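Local coordinates for protein alpha-L-rhamnosidase (Klebsiella oxytoca, PDB 4XHC) that hydrolyses terminal alpha-L-rhamnose residues from rhamnosides as a two-domain family GH78 glycosidase, here with rhamnose bound in its active-site pocket, at residues A[102-107]-A[168-173]; A[144-149]-A[516-521]; A[150-155]-A[241-246]. All coordinates share one frame; numbering follows the deposited sequence.

Contact 1. Residues A[102-107]-A[168-173]; sequences HYVGYL and PRRYCF
Tyr103 and Phe173 face each other as a hydrogen-bonded pair of a two-stranded antiparallel ribbon, giving and taking one backbone bond each: Tyr103 N to Phe173 O and Phe173 N to Tyr103 O. The same exchange recurs between Gly105 and Tyr171, where Gly105 N reaches Tyr171 O at 2.9 Å with an N-H...O angle of 168°. Between these two rungs Val104 and Cys172 form the non-hydrogen-bonded pair, and CA-H...O contacts from both fill in the ladder. At Gly105 the chain turns a corner, in a backbone conformation that glycine readily adopts. Strand 106-115 then runs on into another sheet.

Arg170 illustrates how a long side chain divides its contacts. Its CB lies 3.7 Å from Tyr106 CE2. Its CG, anti to the backbone N (chi1 -164°), sits over the face of the Tyr106 ring in a CH-pi contact, 4.2 Å from the centroid. CD of Arg170 lies 3.7 Å from Val104 CG1, and the chain bends at chi3 (74°), so that this methyl lies over one face of the guanidinium, 3.5 Å from Arg170 NE. Beyond, NH2 forms a salt bridge with Glu236 and a hydrogen bond to Pro239 O. The edge of the Tyr106 ring meets Pro168 O, 3.3 Å from Tyr106 CE2. A water joins Leu107 N to Arg169 O, bridging the two segments beyond the Gly105-Tyr171 pair.

On the side of Tyr103 and Phe173, the Phe173 ring packs edge-to-face with Phe99 and Phe128 of the neighbouring strands. Backbone pairing thus fixes the ribbon, while the aliphatic part of Arg170 is spent on apolar packing and its charge is delivered to an acid beyond the ribbon.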
loop_
_atom_site.group_PDB
_atom_site.type_symbol
_atom_site.label_atom_id
_atom_site.label_comp_id
_atom_site.label_asym_id
_atom_site.label_seq_id
_atom_site.Cartn_x
_atom_site.Cartn_y
_atom_site.Cartn_z
ATOM N N HIS A 102 -17.410 -14.684 9.808
ATOM C CA HIS A 102 -17.345 -13.737 8.706
ATOM C C HIS A 102 -17.510 -12.331 9.270
ATOM O O HIS A 102 -18.513 -12.044 9.916
ATOM C CB HIS A 102 -18.474 -14.046 7.731
ATOM C CG HIS A 102 -18.451 -13.210 6.494
ATOM N ND1 HIS A 102 -17.821 -13.621 5.341
ATOM C CD2 HIS A 102 -18.991 -11.999 6.221
ATOM C CE1 HIS A 102 -17.966 -12.693 4.414
ATOM N NE2 HIS A 102 -18.671 -11.697 4.922
ATOM N N TYR A 103 -16.534 -11.458 9.033
ATOM C CA TYR A 103 -16.570 -10.108 9.589
ATOM C C TYR A 103 -16.450 -9.028 8.511
ATOM O O TYR A 103 -15.844 -9.233 7.460
ATOM C CB TYR A 103 -15.457 -9.925 10.626
ATOM C CG TYR A 103 -15.609 -10.787 11.859
ATOM C CD1 TYR A 103 -16.459 -10.419 12.895
ATOM C CD2 TYR A 103 -14.885 -11.963 11.999
ATOM C CE1 TYR A 103 -16.585 -11.205 14.031
ATOM C CE2 TYR A 103 -15.004 -12.755 13.130
ATOM C CZ TYR A 103 -15.854 -12.375 14.144
ATOM O OH TYR A 103 -15.963 -13.173 15.261
ATOM N N VAL A 104 -17.050 -7.879 8.798
ATOM C CA VAL A 104 -16.938 -6.698 7.968
ATOM C C VAL A 104 -16.402 -5.614 8.860
ATOM O O VAL A 104 -17.037 -5.284 9.856
ATOM C CB VAL A 104 -18.312 -6.239 7.474
ATOM C CG1 VAL A 104 -18.169 -5.023 6.572
ATOM C CG2 VAL A 104 -19.022 -7.382 6.771
ATOM N N GLY A 105 -15.255 -5.043 8.525
ATOM C CA GLY A 105 -14.708 -4.015 9.389
ATOM C C GLY A 105 -13.266 -3.622 9.159
ATOM O O GLY A 105 -12.722 -3.786 8.074
ATOM N N TYR A 106 -12.649 -3.106 10.215
ATOM C CA TYR A 106 -11.353 -2.469 10.113
ATOM C C TYR A 106 -10.324 -3.242 10.917
ATOM O O TYR A 106 -10.592 -3.628 12.053
ATOM C CB TYR A 106 -11.490 -1.026 10.594
ATOM C CG TYR A 106 -12.504 -0.259 9.767
ATOM C CD1 TYR A 106 -13.854 -0.215 10.135
ATOM C CD2 TYR A 106 -12.123 0.385 8.586
ATOM C CE1 TYR A 106 -14.790 0.465 9.365
ATOM C CE2 TYR A 106 -13.051 1.077 7.815
ATOM C CZ TYR A 106 -14.379 1.113 8.207
ATOM O OH TYR A 106 -15.283 1.791 7.432
ATOM N N LEU A 107 -9.160 -3.480 10.315
ATOM C CA LEU A 107 -8.070 -4.230 10.960
ATOM C C LEU A 107 -7.169 -3.350 11.857
ATOM O O LEU A 107 -6.779 -2.246 11.471
ATOM C CB LEU A 107 -7.216 -4.914 9.895
ATOM C CG LEU A 107 -6.213 -5.961 10.388
ATOM C CD1 LEU A 107 -6.906 -7.214 10.894
ATOM C CD2 LEU A 107 -5.239 -6.329 9.277
ATOM N N PRO A 168 -7.190 1.988 7.111
ATOM C CA PRO A 168 -8.364 2.838 6.843
ATOM C C PRO A 168 -9.475 2.186 5.991
ATOM O O PRO A 168 -10.636 2.572 6.127
ATOM C CB PRO A 168 -7.762 4.049 6.123
ATOM C CG PRO A 168 -6.525 3.524 5.464
ATOM C CD PRO A 168 -6.058 2.310 6.218
ATOM N N ARG A 169 -9.137 1.221 5.132
ATOM C CA ARG A 169 -10.142 0.582 4.277
ATOM C C ARG A 169 -10.950 -0.486 5.021
ATOM O O ARG A 169 -10.434 -1.186 5.888
ATOM C CB ARG A 169 -9.496 -0.035 3.038
ATOM C CG ARG A 169 -8.901 0.985 2.080
ATOM C CD ARG A 169 -8.466 0.317 0.781
ATOM N NE ARG A 169 -9.614 -0.078 -0.041
ATOM C CZ ARG A 169 -9.720 -1.216 -0.735
ATOM N NH1 ARG A 169 -8.754 -2.137 -0.720
ATOM N NH2 ARG A 169 -10.818 -1.439 -1.447
ATOM N N ARG A 170 -12.225 -0.603 4.664
ATOM C CA ARG A 170 -13.110 -1.608 5.240
ATOM C C ARG A 170 -12.981 -2.916 4.473
ATOM O O ARG A 170 -13.169 -2.952 3.278
ATOM C CB ARG A 170 -14.558 -1.123 5.185
ATOM C CG ARG A 170 -15.500 -1.909 6.083
ATOM C CD ARG A 170 -16.947 -1.620 5.743
ATOM N NE ARG A 170 -17.341 -2.272 4.509
ATOM C CZ ARG A 170 -18.520 -2.117 3.922
ATOM N NH1 ARG A 170 -19.438 -1.306 4.450
ATOM N NH2 ARG A 170 -18.785 -2.778 2.800
ATOM N N TYR A 171 -12.662 -3.990 5.169
ATOM C CA TYR A 171 -12.484 -5.290 4.538
ATOM C C TYR A 171 -13.591 -6.238 4.986
ATOM O O TYR A 171 -14.187 -6.050 6.044
ATOM C CB TYR A 171 -11.101 -5.870 4.881
ATOM C CG TYR A 171 -9.943 -5.012 4.409
ATOM C CD1 TYR A 171 -9.581 -4.971 3.068
ATOM C CD2 TYR A 171 -9.211 -4.232 5.308
ATOM C CE1 TYR A 171 -8.531 -4.174 2.632
ATOM C CE2 TYR A 171 -8.153 -3.438 4.885
ATOM C CZ TYR A 171 -7.815 -3.410 3.547
ATOM O OH TYR A 171 -6.773 -2.620 3.116
ATOM N N CYS A 172 -13.864 -7.245 4.164
ATOM C CA CYS A 172 -14.863 -8.258 4.458
ATOM C C CYS A 172 -14.174 -9.588 4.356
ATOM O O CYS A 172 -13.733 -9.966 3.283
ATOM C CB CYS A 172 -15.992 -8.187 3.441
ATOM S SG CYS A 172 -17.223 -9.496 3.611
ATOM N N PHE A 173 -14.050 -10.302 5.461
ATOM C CA PHE A 173 -13.208 -11.488 5.459
ATOM C C PHE A 173 -13.444 -12.432 6.623
ATOM O O PHE A 173 -14.012 -12.064 7.643
ATOM C CB PHE A 173 -11.730 -11.070 5.470
ATOM C CG PHE A 173 -11.319 -10.323 6.711
ATOM C CD1 PHE A 173 -11.596 -8.969 6.844
ATOM C CD2 PHE A 173 -10.665 -10.970 7.745
ATOM C CE1 PHE A 173 -11.230 -8.273 7.986
ATOM C CE2 PHE A 173 -10.294 -10.280 8.885
ATOM C CZ PHE A 173 -10.575 -8.930 9.005
HETATM O O HOH W 1 -8.908 -2.082 8.055
#

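Contact 2. Residues A[144-149]-A[516-521]; sequences GWLSSS and SPYGSK. With RAM (alpha-L-rhamnopyranose), chain C.
Trp145 carries its indole with CG between the backbone N and the carbonyl carbon (chi1 65°), and Tyr518 has CG anti to its carbonyl carbon (chi1 -48°); together these torsions bring the indole against the phenol edge. The edge of Tyr518 points at the face of the Trp145 six-membered ring in an offset edge-to-face pair, centroids 5.8 Å apart and planes at 63°, with CZ2 of Trp145 3.8 Å from CD1 of Tyr518. Two hydrogen bonds secure Trp145 at both ends: its backbone N gives to Tyr518 O at 3.2 Å, and its NE1 gives to Pro517 O at 2.9 Å, the oxygen lying somewhat out of the indole plane.

Leu146 supplies the other support. Its CD1 lies over one face of the Tyr518 ring, 3.7 Å from the centroid, while Pro517 CG covers the opposite face. In an ST turn, Ser516 OG accepts from Tyr518 N, shaping the backbone from which Tyr518 rises.

At the far end Tyr518 OH accepts a hydrogen bond from O1 of rhamnose at 3.0 Å, and is also hydrogen-bonded to Glu506. A phenol sandwiched between a leucine methyl and a proline ring, with an indole at its edge, probably has little freedom to swing, consistent with the N-terminal family region helping to place a hydroxyl that binds rhamnose.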
loop_
_atom_site.group_PDB
_atom_site.type_symbol
_atom_site.label_atom_id
_atom_site.label_comp_id
_atom_site.label_asym_id
_atom_site.label_seq_id
_atom_site.Cartn_x
_atom_site.Cartn_y
_atom_site.Cartn_z
ATOM N N GLY A 144 -11.131 -11.975 -15.168
ATOM C CA GLY A 144 -12.559 -11.694 -15.248
ATOM C C GLY A 144 -12.925 -10.327 -15.785
ATOM O O GLY A 144 -12.062 -9.481 -15.957
ATOM N N TRP A 145 -14.222 -10.100 -16.013
ATOM C CA TRP A 145 -14.710 -8.824 -16.542
ATOM C C TRP A 145 -15.124 -7.790 -15.468
ATOM O O TRP A 145 -15.378 -6.645 -15.804
ATOM C CB TRP A 145 -15.832 -9.040 -17.566
ATOM C CG TRP A 145 -17.137 -9.646 -17.056
ATOM C CD1 TRP A 145 -17.511 -10.965 -17.064
ATOM C CD2 TRP A 145 -18.252 -8.921 -16.523
ATOM N NE1 TRP A 145 -18.784 -11.095 -16.548
ATOM C CE2 TRP A 145 -19.258 -9.858 -16.209
ATOM C CE3 TRP A 145 -18.488 -7.570 -16.271
ATOM C CZ2 TRP A 145 -20.477 -9.483 -15.650
ATOM C CZ3 TRP A 145 -19.704 -7.195 -15.725
ATOM C CH2 TRP A 145 -20.682 -8.147 -15.421
ATOM N N LEU A 146 -15.183 -8.173 -14.193
ATOM C CA LEU A 146 -15.215 -7.184 -13.115
ATOM C C LEU A 146 -13.790 -6.707 -12.840
ATOM O O LEU A 146 -12.817 -7.414 -13.138
ATOM C CB LEU A 146 -15.806 -7.762 -11.830
ATOM C CG LEU A 146 -17.304 -8.022 -11.823
ATOM C CD1 LEU A 146 -17.716 -8.552 -10.463
ATOM C CD2 LEU A 146 -18.087 -6.760 -12.151
ATOM N N SER A 147 -13.672 -5.519 -12.252
ATOM C CA SER A 147 -12.371 -4.962 -11.915
ATOM C C SER A 147 -11.664 -5.799 -10.871
ATOM O O SER A 147 -12.260 -6.157 -9.857
ATOM C CB SER A 147 -12.518 -3.540 -11.387
ATOM O OG SER A 147 -11.257 -3.009 -11.003
ATOM N N SER A 148 -10.382 -6.086 -11.110
ATOM C CA SER A 148 -9.563 -6.821 -10.132
ATOM C C SER A 148 -9.366 -6.050 -8.829
ATOM O O SER A 148 -8.944 -6.633 -7.825
ATOM C CB SER A 148 -8.206 -7.210 -10.722
ATOM O OG SER A 148 -7.439 -6.075 -11.038
ATOM N N SER A 149 -9.685 -4.755 -8.841
ATOM C CA SER A 149 -9.475 -3.895 -7.689
ATOM C C SER A 149 -10.367 -4.262 -6.516
ATOM O O SER A 149 -10.110 -3.843 -5.394
ATOM C CB SER A 149 -9.672 -2.431 -8.075
ATOM O OG SER A 149 -11.040 -2.130 -8.315
ATOM N N SER A 516 -18.785 -19.057 -11.849
ATOM C CA SER A 516 -18.835 -17.614 -11.712
ATOM C C SER A 516 -19.262 -16.959 -13.009
ATOM O O SER A 516 -18.635 -17.195 -14.038
ATOM C CB SER A 516 -17.473 -17.038 -11.339
ATOM O OG SER A 516 -17.559 -15.621 -11.219
ATOM N N PRO A 517 -20.292 -16.090 -12.957
ATOM C CA PRO A 517 -20.612 -15.291 -14.133
ATOM C C PRO A 517 -19.553 -14.241 -14.429
ATOM O O PRO A 517 -19.547 -13.693 -15.516
ATOM C CB PRO A 517 -21.917 -14.598 -13.738
ATOM C CG PRO A 517 -21.827 -14.442 -12.253
ATOM C CD PRO A 517 -21.085 -15.670 -11.780
ATOM N N TYR A 518 -18.690 -13.947 -13.456
ATOM C CA TYR A 518 -17.668 -12.906 -13.586
ATOM C C TYR A 518 -16.345 -13.453 -14.116
ATOM O O TYR A 518 -15.495 -12.679 -14.543
ATOM C CB TYR A 518 -17.475 -12.196 -12.240
ATOM C CG TYR A 518 -18.779 -11.791 -11.590
ATOM C CD1 TYR A 518 -19.675 -10.970 -12.246
ATOM C CD2 TYR A 518 -19.125 -12.251 -10.321
ATOM C CE1 TYR A 518 -20.875 -10.609 -11.656
ATOM C CE2 TYR A 518 -20.324 -11.898 -9.717
ATOM C CZ TYR A 518 -21.202 -11.070 -10.384
ATOM O OH TYR A 518 -22.386 -10.684 -9.770
ATOM N N GLY A 519 -16.175 -14.777 -14.088
ATOM C CA GLY A 519 -14.980 -15.432 -14.624
ATOM C C GLY A 519 -13.926 -15.816 -13.595
ATOM O O GLY A 519 -12.829 -16.194 -13.972
ATOM N N SER A 520 -14.259 -15.740 -12.304
ATOM C CA SER A 520 -13.431 -16.304 -11.243
ATOM C C SER A 520 -14.206 -16.383 -9.954
ATOM O O SER A 520 -14.861 -15.434 -9.564
ATOM C CB SER A 520 -12.205 -15.436 -11.011
ATOM O OG SER A 520 -11.436 -15.893 -9.913
ATOM N N LYS A 521 -14.125 -17.519 -9.278
ATOM C CA LYS A 521 -14.874 -17.710 -8.038
ATOM C C LYS A 521 -14.295 -16.816 -6.939
ATOM O O LYS A 521 -14.948 -16.591 -5.930
ATOM C CB LYS A 521 -14.878 -19.195 -7.635
ATOM C CG LYS A 521 -13.642 -19.611 -6.857
ATOM C CD LYS A 521 -13.152 -21.033 -7.105
ATOM C CE LYS A 521 -11.677 -21.090 -6.703
ATOM N NZ LYS A 521 -11.092 -22.451 -6.726
HETATM C C1 RAM C . -24.606 -8.067 -9.605
HETATM C C2 RAM C . -24.853 -8.425 -8.153
HETATM C C3 RAM C . -26.114 -7.753 -7.641
HETATM C C4 RAM C . -27.195 -7.843 -8.704
HETATM C C5 RAM C . -26.782 -6.990 -9.892
HETATM C C6 RAM C . -27.286 -7.520 -11.212
HETATM O O1 RAM C . -23.263 -7.834 -9.765
HETATM O O2 RAM C . -25.031 -9.832 -8.110
HETATM O O3 RAM C . -26.567 -8.374 -6.437
HETATM O O4 RAM C . -28.426 -7.361 -8.199
HETATM O O5 RAM C . -25.343 -6.906 -9.971
#

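Contact 3. Residues A[150-155]-A[241-246]; sequences WLQQQD and RDRRLW. With RAM (alpha-L-rhamnopyranose), chain C.
Trp150 and Arg241 meet through apolar contact: CG of Arg241 stands almost squarely above the indole, 3.5 Å from the centroid of the five-membered ring and 5° off its normal, a CH-pi arrangement. With CG anti to the backbone N (chi1 179°), the arginine chain crosses the indole at about a right angle, and CA of Asp242 lies over the same face. Arg243 instead passes the rim, its NE 3.8 Å from CZ3 of Trp150.

The polar contacts lie mostly within or beyond the two segments. Arg241 NH1 bridges to Asp242 OD1 at 2.8 Å, approaching from above the carboxylate plane, while its NH2 forms a salt bridge with Glu506 and its NE bonds to Ile523 O. NE of Arg243 gives to Lys240 O.

Towards the ligand, rhamnose lies against Trp246, its C5 over one face of the indole, 3.6 Å from Trp246 CE3.

A tryptophan of the N-terminal family region thus supports an arginine of the glycosidase region whose salt bridges reach Asp242 and Glu506 of the rhamnose pocket, which probably helps to keep the two carboxylates in place.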
loop_
_atom_site.group_PDB
_atom_site.type_symbol
_atom_site.label_atom_id
_atom_site.label_comp_id
_atom_site.label_asym_id
_atom_site.label_seq_id
_atom_site.Cartn_x
_atom_site.Cartn_y
_atom_site.Cartn_z
ATOM N N TRP A 150 -11.416 -5.036 -6.764
ATOM C CA TRP A 150 -12.244 -5.562 -5.669
ATOM C C TRP A 150 -11.521 -6.584 -4.773
ATOM O O TRP A 150 -11.924 -6.803 -3.628
ATOM C CB TRP A 150 -13.515 -6.215 -6.221
ATOM C CG TRP A 150 -14.571 -5.251 -6.666
ATOM C CD1 TRP A 150 -15.123 -5.159 -7.913
ATOM C CD2 TRP A 150 -15.207 -4.246 -5.870
ATOM N NE1 TRP A 150 -16.056 -4.157 -7.942
ATOM C CE2 TRP A 150 -16.129 -3.580 -6.701
ATOM C CE3 TRP A 150 -15.077 -3.833 -4.536
ATOM C CZ2 TRP A 150 -16.929 -2.528 -6.242
ATOM C CZ3 TRP A 150 -15.871 -2.782 -4.078
ATOM C CH2 TRP A 150 -16.786 -2.143 -4.931
ATOM N N LEU A 151 -10.488 -7.224 -5.310
ATOM C CA LEU A 151 -9.734 -8.224 -4.571
ATOM C C LEU A 151 -8.918 -7.554 -3.462
ATOM O O LEU A 151 -8.166 -6.609 -3.721
ATOM C CB LEU A 151 -8.835 -9.008 -5.525
ATOM C CG LEU A 151 -9.578 -9.782 -6.620
ATOM C CD1 LEU A 151 -8.623 -10.383 -7.630
ATOM C CD2 LEU A 151 -10.434 -10.882 -6.020
ATOM N N GLN A 152 -9.074 -8.061 -2.235
ATOM C CA GLN A 152 -8.647 -7.363 -1.015
ATOM C C GLN A 152 -7.222 -7.697 -0.570
ATOM O O GLN A 152 -6.886 -8.845 -0.284
ATOM C CB GLN A 152 -9.631 -7.665 0.115
ATOM C CG GLN A 152 -11.082 -7.339 -0.229
ATOM C CD GLN A 152 -12.018 -7.649 0.916
ATOM O OE1 GLN A 152 -12.569 -6.750 1.544
ATOM N NE2 GLN A 152 -12.197 -8.932 1.201
ATOM N N GLN A 153 -6.406 -6.658 -0.461
ATOM C CA GLN A 153 -4.967 -6.795 -0.494
ATOM C C GLN A 153 -4.342 -5.465 -0.090
ATOM O O GLN A 153 -4.875 -4.416 -0.431
ATOM C CB GLN A 153 -4.601 -7.117 -1.928
ATOM C CG GLN A 153 -3.174 -7.541 -2.153
ATOM C CD GLN A 153 -2.916 -7.834 -3.611
ATOM O OE1 GLN A 153 -3.469 -7.178 -4.498
ATOM N NE2 GLN A 153 -2.093 -8.836 -3.868
ATOM N N GLN A 154 -3.220 -5.485 0.621
ATOM C CA GLN A 154 -2.590 -4.239 1.061
ATOM C C GLN A 154 -1.131 -4.441 1.416
ATOM O O GLN A 154 -0.816 -5.290 2.235
ATOM C CB GLN A 154 -3.333 -3.679 2.283
ATOM C CG GLN A 154 -2.842 -2.323 2.799
ATOM C CD GLN A 154 -3.018 -1.203 1.785
ATOM O OE1 GLN A 154 -4.120 -0.686 1.594
ATOM N NE2 GLN A 154 -1.930 -0.827 1.127
ATOM N N ASP A 155 -0.250 -3.639 0.816
ATOM C CA ASP A 155 1.167 -3.624 1.192
ATOM C C ASP A 155 1.432 -2.498 2.179
ATOM O O ASP A 155 0.827 -1.443 2.099
ATOM C CB ASP A 155 2.118 -3.537 -0.023
ATOM C CG ASP A 155 2.157 -4.845 -0.836
ATOM O OD1 ASP A 155 1.047 -5.304 -1.213
ATOM O OD2 ASP A 155 3.266 -5.413 -1.083
ATOM N N ARG A 241 -17.996 -6.985 -2.097
ATOM C CA ARG A 241 -18.313 -6.466 -3.406
ATOM C C ARG A 241 -19.825 -6.701 -3.610
ATOM O O ARG A 241 -20.275 -7.814 -3.344
ATOM C CB ARG A 241 -17.490 -7.254 -4.414
ATOM C CG ARG A 241 -17.735 -6.836 -5.837
ATOM C CD ARG A 241 -17.461 -7.940 -6.834
ATOM N NE ARG A 241 -18.337 -9.082 -6.669
ATOM C CZ ARG A 241 -19.629 -9.093 -6.939
ATOM N NH1 ARG A 241 -20.266 -8.012 -7.346
ATOM N NH2 ARG A 241 -20.299 -10.203 -6.766
ATOM N N ASP A 242 -20.627 -5.734 -4.077
ATOM C CA ASP A 242 -20.223 -4.422 -4.600
ATOM C C ASP A 242 -20.320 -3.303 -3.572
ATOM O O ASP A 242 -20.121 -2.141 -3.927
ATOM C CB ASP A 242 -21.169 -3.975 -5.730
ATOM C CG ASP A 242 -21.317 -4.995 -6.831
ATOM O OD1 ASP A 242 -20.345 -5.206 -7.584
ATOM O OD2 ASP A 242 -22.426 -5.561 -6.970
ATOM N N ARG A 243 -20.673 -3.631 -2.331
ATOM C CA ARG A 243 -20.864 -2.624 -1.265
ATOM C C ARG A 243 -21.883 -1.550 -1.628
ATOM O O ARG A 243 -21.691 -0.382 -1.308
ATOM C CB ARG A 243 -19.546 -1.935 -0.919
ATOM C CG ARG A 243 -18.373 -2.878 -0.830
ATOM C CD ARG A 243 -17.117 -2.149 -0.413
ATOM N NE ARG A 243 -16.005 -3.086 -0.275
ATOM C CZ ARG A 243 -14.915 -2.855 0.441
ATOM N NH1 ARG A 243 -14.771 -1.707 1.081
ATOM N NH2 ARG A 243 -13.972 -3.784 0.532
ATOM N N ARG A 244 -22.973 -1.957 -2.269
ATOM C CA ARG A 244 -23.840 -1.012 -2.939
ATOM C C ARG A 244 -25.300 -1.420 -2.898
ATOM O O ARG A 244 -25.634 -2.606 -2.925
ATOM C CB ARG A 244 -23.386 -0.906 -4.393
ATOM C CG ARG A 244 -23.947 0.289 -5.119
ATOM C CD ARG A 244 -23.006 0.796 -6.197
ATOM N NE ARG A 244 -23.133 0.086 -7.468
ATOM C CZ ARG A 244 -22.154 -0.570 -8.084
ATOM N NH1 ARG A 244 -20.929 -0.649 -7.559
ATOM N NH2 ARG A 244 -22.403 -1.159 -9.241
ATOM N N LEU A 245 -26.168 -0.416 -2.869
ATOM C CA LEU A 245 -27.618 -0.613 -2.860
ATOM C C LEU A 245 -28.174 -0.914 -4.252
ATOM O O LEU A 245 -28.121 -0.060 -5.130
ATOM C CB LEU A 245 -28.283 0.655 -2.314
ATOM C CG LEU A 245 -29.809 0.726 -2.250
ATOM C CD1 LEU A 245 -30.377 -0.346 -1.327
ATOM C CD2 LEU A 245 -30.242 2.113 -1.793
ATOM N N TRP A 246 -28.706 -2.124 -4.445
ATOM C CA TRP A 246 -29.407 -2.513 -5.690
ATOM C C TRP A 246 -30.876 -2.813 -5.391
ATOM O O TRP A 246 -31.211 -3.320 -4.320
ATOM C CB TRP A 246 -28.791 -3.772 -6.314
ATOM C CG TRP A 246 -27.437 -3.621 -6.952
ATOM C CD1 TRP A 246 -26.236 -3.554 -6.314
ATOM C CD2 TRP A 246 -27.143 -3.591 -8.351
ATOM N NE1 TRP A 246 -25.215 -3.457 -7.228
ATOM C CE2 TRP A 246 -25.745 -3.482 -8.487
ATOM C CE3 TRP A 246 -27.923 -3.636 -9.505
ATOM C CZ2 TRP A 246 -25.108 -3.415 -9.731
ATOM C CZ3 TRP A 246 -27.289 -3.562 -10.747
ATOM C CH2 TRP A 246 -25.898 -3.458 -10.845
HETATM C C1 RAM C . -24.606 -8.067 -9.605
HETATM C C2 RAM C . -24.853 -8.425 -8.153
HETATM C C3 RAM C . -26.114 -7.753 -7.641
HETATM C C4 RAM C . -27.195 -7.843 -8.704
HETATM C C5 RAM C . -26.782 -6.990 -9.892
HETATM C C6 RAM C . -27.286 -7.520 -11.212
HETATM O O1 RAM C . -23.263 -7.834 -9.765
HETATM O O2 RAM C . -25.031 -9.832 -8.110
HETATM O O3 RAM C . -26.567 -8.374 -6.437
HETATM O O4 RAM C . -28.426 -7.361 -8.199
HETATM O O5 RAM C . -25.343 -6.906 -9.971
#

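Overall arrangement
Contacts 1 and 3 adjoin, with centres about 10 Å apart, and are joined where Gln152 NE2 approaches Cys172 O at 2.8 Å, a probable hydrogen bond. Contacts 2 and 3, about 12 Å apart between centres, touch through Arg241: its NH2 lies 3.4 Å from Tyr518 CE2, and its CD 3.7 Å from Leu146 CD1. Both of these contacts pair a segment of the N-terminal family region with one of the hairpin glycosidase region, and both reach the rhamnose. Contact 1 stays within the N-terminal region; the side chain of Arg170 is about 13 Å from the sugar. The series thus passes from beta framework to pocket wall.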